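Local coordinates for protein carbohydrate kinase, FGGY (Novosphingobium aromaticivorans, PDB 3H6E) that is an FGGY-family protein that probably phosphorylates a carbohydrate, its own substrate not being established, at residues R242-I247 and G441-I446; A248-T253 and T388-V393. One frame throughout, in Å; residues are numbered along the deposited sequence.

Contact 1: R242-I247 and G441-I446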
loop_
_atom_site.group_PDB
_atom_site.type_symbol
_atom_site.label_atom_id
_atom_site.label_comp_id
_atom_site.label_asym_id
_atom_site.label_seq_id
_atom_site.Cartn_x
_atom_site.Cartn_y
_atom_site.Cartn_z
ATOM N N ARG A 242 13.158 1.219 4.386
ATOM C CA ARG A 242 14.060 0.641 5.378
ATOM C C ARG A 242 15.495 0.556 4.862
ATOM O O ARG A 242 16.415 0.228 5.609
ATOM C CB ARG A 242 13.564 -0.738 5.827
ATOM C CG ARG A 242 12.237 -0.699 6.573
ATOM C CD ARG A 242 12.037 -1.930 7.431
ATOM N NE ARG A 242 11.857 -3.140 6.636
ATOM C CZ ARG A 242 10.674 -3.644 6.293
ATOM N NH1 ARG A 242 9.554 -3.041 6.674
ATOM N NH2 ARG A 242 10.606 -4.751 5.569
ATOM N N GLY A 243 15.677 0.848 3.577
ATOM C CA GLY A 243 17.000 0.908 2.985
ATOM C C GLY A 243 17.742 2.167 3.395
ATOM O O GLY A 243 18.967 2.162 3.520
ATOM N N PHE A 244 16.997 3.251 3.604
ATOM C CA PHE A 244 17.587 4.503 4.062
ATOM C C PHE A 244 18.277 4.308 5.409
ATOM O O PHE A 244 17.792 3.565 6.263
ATOM C CB PHE A 244 16.528 5.605 4.161
ATOM C CG PHE A 244 15.952 6.017 2.838
ATOM C CD1 PHE A 244 16.748 6.615 1.876
ATOM C CD2 PHE A 244 14.608 5.821 2.560
ATOM C CE1 PHE A 244 16.221 7.001 0.655
ATOM C CE2 PHE A 244 14.069 6.205 1.341
ATOM C CZ PHE A 244 14.877 6.795 0.387
ATOM N N ALA A 245 19.410 4.980 5.594
ATOM C CA ALA A 245 20.218 4.812 6.797
ATOM C C ALA A 245 19.494 5.252 8.066
ATOM O O ALA A 245 19.763 4.724 9.144
ATOM C CB ALA A 245 21.546 5.547 6.657
ATOM N N GLU A 246 18.581 6.214 7.937
ATOM C CA GLU A 246 17.843 6.728 9.092
ATOM C C GLU A 246 16.670 5.833 9.482
ATOM O O GLU A 246 16.205 5.868 10.622
ATOM C CB GLU A 246 17.324 8.149 8.837
ATOM C CG GLU A 246 18.404 9.216 8.736
ATOM C CD GLU A 246 18.976 9.326 7.342
ATOM O OE1 GLU A 246 18.268 8.957 6.382
ATOM O OE2 GLU A 246 20.132 9.779 7.206
ATOM N N ILE A 247 16.184 5.046 8.532
ATOM C CA ILE A 247 15.030 4.199 8.779
ATOM C C ILE A 247 15.487 2.821 9.229
ATOM O O ILE A 247 15.395 2.475 10.409
ATOM C CB ILE A 247 14.158 4.072 7.524
ATOM C CG1 ILE A 247 13.925 5.449 6.902
ATOM C CG2 ILE A 247 12.836 3.398 7.860
ATOM C CD1 ILE A 247 13.328 6.460 7.856
ATOM N N GLY A 441 19.400 8.664 -3.646
ATOM C CA GLY A 441 19.351 9.863 -2.835
ATOM C C GLY A 441 19.525 9.569 -1.359
ATOM O O GLY A 441 19.934 8.476 -0.963
ATOM N N GLU A 442 19.219 10.565 -0.539
ATOM C CA GLU A 442 19.283 10.428 0.905
ATOM C C GLU A 442 18.058 11.094 1.496
ATOM O O GLU A 442 17.334 11.800 0.798
ATOM C CB GLU A 442 20.544 11.095 1.451
ATOM C CG GLU A 442 21.838 10.433 1.019
ATOM C CD GLU A 442 23.061 11.238 1.417
ATOM O OE1 GLU A 442 22.934 12.468 1.591
ATOM O OE2 GLU A 442 24.150 10.638 1.552
ATOM N N LEU A 443 17.819 10.868 2.782
ATOM C CA LEU A 443 16.732 11.557 3.459
ATOM C C LEU A 443 17.197 12.923 3.946
ATOM O O LEU A 443 18.273 13.054 4.531
ATOM C CB LEU A 443 16.200 10.726 4.627
ATOM C CG LEU A 443 15.581 9.383 4.241
ATOM C CD1 LEU A 443 14.977 8.706 5.461
ATOM C CD2 LEU A 443 14.536 9.574 3.145
ATOM N N VAL A 444 16.383 13.936 3.681
ATOM C CA VAL A 444 16.637 15.281 4.163
ATOM C C VAL A 444 15.595 15.587 5.222
ATOM O O VAL A 444 14.401 15.436 4.974
ATOM C CB VAL A 444 16.496 16.321 3.027
ATOM C CG1 VAL A 444 16.938 17.701 3.505
ATOM C CG2 VAL A 444 17.286 15.889 1.792
ATOM N N ARG A 445 16.028 16.008 6.407
ATOM C CA ARG A 445 15.060 16.334 7.442
ATOM C C ARG A 445 14.319 17.621 7.111
ATOM O O ARG A 445 14.883 18.546 6.525
ATOM C CB ARG A 445 15.702 16.431 8.825
ATOM C CG ARG A 445 14.661 16.542 9.930
ATOM C CD ARG A 445 15.278 16.567 11.307
ATOM N NE ARG A 445 14.256 16.699 12.341
ATOM C CZ ARG A 445 14.517 16.843 13.634
ATOM N NH1 ARG A 445 15.773 16.877 14.062
ATOM N NH2 ARG A 445 13.522 16.953 14.501
ATOM N N ILE A 446 13.048 17.667 7.487
ATOM C CA ILE A 446 12.213 18.818 7.195
ATOM C C ILE A 446 12.224 19.811 8.348
ATOM O O ILE A 446 12.039 19.438 9.506
ATOM C CB ILE A 446 10.760 18.396 6.896
ATOM C CG1 ILE A 446 10.722 17.448 5.699
ATOM C CG2 ILE A 446 9.890 19.618 6.641
ATOM C CD1 ILE A 446 11.408 18.005 4.464
HETATM O O HOH W 1 19.407 8.514 3.744
#
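Leu443 lies over one face of the Phe244 ring and carries most of this contact. Its CD2 methyl sits 3.6 Å from the centroid of the Phe244 ring, only 3° off the ring normal. This is a CH-pi contact made almost exactly over the centre. The two side chains cross at about a right angle. Phe244 CG is anti to its own carbonyl carbon (chi1 -66°), which turns the ring towards the 441-446 segment and sets its face against the leucine. The other methyl of Leu443, CD1, reaches back to Ile247, with Leu443 CD1 3.7 Å from Ile247 CD1. The leucine thus fills the angle between ring and isoleucine. The 242-247 segment is the loop between helix 233-241 and strand 252-256, and Leu443 lies on the segment that carries the short strand 443-445, an outermost strand of the seven-stranded sheet. Loop and strand so meet at one edge of that sheet, where Leu392 touches both Phe244 and Leu443. With an alanine here in place of Phe244, Leu443 CD2 would probably lose its aromatic partner, and a gap would open beside Leu392. Glu246 bends at chi2 (85°) and runs past Leu443 in the opposite direction. Its OE1 lies 3.2 Å from Leu443 CB. A water donates to Glu246 OE1 at 2.9 Å and accepts from Leu443 N at 3.0 Å, linking the carboxylate to the strand backbone.

Contact 2: A248-T253 and T388-V393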
loop_
_atom_site.group_PDB
_atom_site.type_symbol
_atom_site.label_atom_id
_atom_site.label_comp_id
_atom_site.label_asym_id
_atom_site.label_seq_id
_atom_site.Cartn_x
_atom_site.Cartn_y
_atom_site.Cartn_z
ATOM N N ALA A 248 15.987 2.043 8.277
ATOM C CA ALA A 248 16.557 0.737 8.569
ATOM C C ALA A 248 15.699 -0.063 9.540
ATOM O O ALA A 248 14.587 -0.482 9.212
ATOM C CB ALA A 248 17.972 0.887 9.114
ATOM N N ASP A 249 16.223 -0.258 10.743
ATOM C CA ASP A 249 15.588 -1.128 11.716
ATOM C C ASP A 249 14.936 -0.334 12.843
ATOM O O ASP A 249 14.324 -0.907 13.743
ATOM C CB ASP A 249 16.632 -2.074 12.295
ATOM C CG ASP A 249 16.165 -3.504 12.312
ATOM O OD1 ASP A 249 15.078 -3.771 11.753
ATOM O OD2 ASP A 249 16.891 -4.355 12.874
ATOM N N ASN A 250 15.075 0.986 12.785
ATOM C CA ASN A 250 14.577 1.862 13.842
ATOM C C ASN A 250 13.057 1.970 13.882
ATOM O O ASN A 250 12.362 1.616 12.926
ATOM C CB ASN A 250 15.186 3.261 13.701
ATOM C CG ASN A 250 16.705 3.236 13.647
ATOM O OD1 ASN A 250 17.356 2.561 14.443
ATOM N ND2 ASN A 250 17.276 3.983 12.705
ATOM N N GLU A 251 12.544 2.465 15.001
ATOM C CA GLU A 251 11.131 2.770 15.107
ATOM C C GLU A 251 10.839 3.872 14.103
ATOM O O GLU A 251 11.387 4.972 14.203
ATOM C CB GLU A 251 10.788 3.222 16.524
ATOM C CG GLU A 251 9.444 2.713 17.014
ATOM C CD GLU A 251 8.312 3.548 16.507
ATOM O OE1 GLU A 251 8.418 4.784 16.619
ATOM O OE2 GLU A 251 7.324 2.985 15.999
ATOM N N ALA A 252 9.994 3.573 13.123
ATOM C CA ALA A 252 9.736 4.520 12.046
ATOM C C ALA A 252 8.364 4.312 11.444
ATOM O O ALA A 252 7.792 3.230 11.547
ATOM C CB ALA A 252 10.796 4.400 10.970
ATOM N N THR A 253 7.840 5.355 10.814
ATOM C CA THR A 253 6.557 5.290 10.137
ATOM C C THR A 253 6.685 5.875 8.735
ATOM O O THR A 253 7.223 6.966 8.560
ATOM C CB THR A 253 5.486 6.092 10.898
ATOM O OG1 THR A 253 5.180 5.436 12.137
ATOM C CG2 THR A 253 4.219 6.220 10.065
ATOM N N THR A 388 5.936 7.525 16.155
ATOM C CA THR A 388 6.894 8.432 16.769
ATOM C C THR A 388 8.265 8.298 16.125
ATOM O O THR A 388 8.503 7.386 15.332
ATOM C CB THR A 388 7.057 8.150 18.272
ATOM O OG1 THR A 388 7.427 6.778 18.463
ATOM C CG2 THR A 388 5.768 8.443 19.024
ATOM N N GLY A 389 9.162 9.216 16.475
ATOM C CA GLY A 389 10.568 9.086 16.138
ATOM C C GLY A 389 10.952 9.517 14.737
ATOM O O GLY A 389 11.602 10.542 14.552
ATOM N N ARG A 390 10.560 8.721 13.749
ATOM C CA ARG A 390 10.923 8.985 12.366
ATOM C C ARG A 390 9.722 8.813 11.456
ATOM O O ARG A 390 9.061 7.777 11.479
ATOM C CB ARG A 390 12.046 8.045 11.930
ATOM C CG ARG A 390 13.228 8.038 12.876
ATOM C CD ARG A 390 14.125 6.843 12.641
ATOM N NE ARG A 390 14.771 6.422 13.880
ATOM C CZ ARG A 390 16.012 6.739 14.225
ATOM N NH1 ARG A 390 16.762 7.480 13.417
ATOM N NH2 ARG A 390 16.507 6.303 15.379
ATOM N N ILE A 391 9.438 9.835 10.658
ATOM C CA ILE A 391 8.367 9.754 9.676
ATOM C C ILE A 391 8.890 10.089 8.287
ATOM O O ILE A 391 9.481 11.145 8.072
ATOM C CB ILE A 391 7.200 10.691 10.021
ATOM C CG1 ILE A 391 6.671 10.375 11.419
ATOM C CG2 ILE A 391 6.091 10.555 8.994
ATOM C CD1 ILE A 391 5.367 11.060 11.747
ATOM N N LEU A 392 8.674 9.177 7.348
ATOM C CA LEU A 392 9.076 9.391 5.967
ATOM C C LEU A 392 7.848 9.646 5.106
ATOM O O LEU A 392 7.002 8.766 4.945
ATOM C CB LEU A 392 9.847 8.178 5.451
ATOM C CG LEU A 392 10.088 8.088 3.944
ATOM C CD1 LEU A 392 10.722 9.368 3.411
ATOM C CD2 LEU A 392 10.950 6.868 3.632
ATOM N N VAL A 393 7.745 10.859 4.572
ATOM C CA VAL A 393 6.653 11.206 3.669
ATOM C C VAL A 393 7.018 10.817 2.240
ATOM O O VAL A 393 8.122 11.100 1.776
ATOM C CB VAL A 393 6.321 12.710 3.724
ATOM C CG1 VAL A 393 5.077 13.010 2.906
ATOM C CG2 VAL A 393 6.124 13.158 5.163
HETATM O O HOH W 2 6.938 5.256 14.342
#
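Thr253 and Ile391 form a parallel beta bridge, with their CA atoms 4.8 Å apart. Thr253 N donates to Arg390 O at 2.8 Å, and Leu392 N donates to Thr253 O at 2.9 Å. Thr253 therefore bonds to the residues before and after Ile391, the usual parallel pattern. The bridge joins strands 252-256 and 390-394, neighbours inside the sheet of the C-terminal FGGY domain. Thr253 and Ile391 put their side chains on the same face, where helix 363-384 covers them through Leu382. Just before strand 252-256 begins, Asn250 stacks on the guanidinium of Arg390. The amide and guanidinium planes are 24° apart. Asn250 ND2 lies over the centre of the group, 3.4 Å from Arg390 CZ, and also bonds to Glu246 O. Arg390 bends at chi3 (-149°), and this turn helps lay its flat end against the amide. Glu251 O sits at the edge of the guanidinium, in its plane. Glu251 OE1 lies 2.9 Å from Thr388 OG1, within hydrogen-bonding distance, though where that hydroxyl points its proton is not settled. A water is held by Thr388 N at 3.1 Å and also meets Thr253 OG1, which bonds to Ser387 as well. The water's bond to Glu251 OE1 is weak. The other carboxylate oxygen of Glu251 makes a salt bridge with Arg265. The arginine charge would probably favour the ionised form of Glu251, with its oxygens acting as acceptors.

Overall arrangement
Contacts 1 and 2 have centres about 9 Å apart, and both reach the seven-stranded mixed sheet. Their first segments follow one another without a break, running from the end of helix 233-241 into strand 252-256. Segment 388-393 comes next in the chain, and 441-446 comes last. Strand 415-419 separates the strand pair of contact 2 from the edge strand of contact 1. Packing links the two contacts, with Leu443 CD2 3.8 Å from Leu392 CD1 and Ile247 CG2 3.9 Å from Ala252 CB. Together they bring parts of the chain that are far apart in sequence together at one sheet, in a fold of the actin-like ATPase clan.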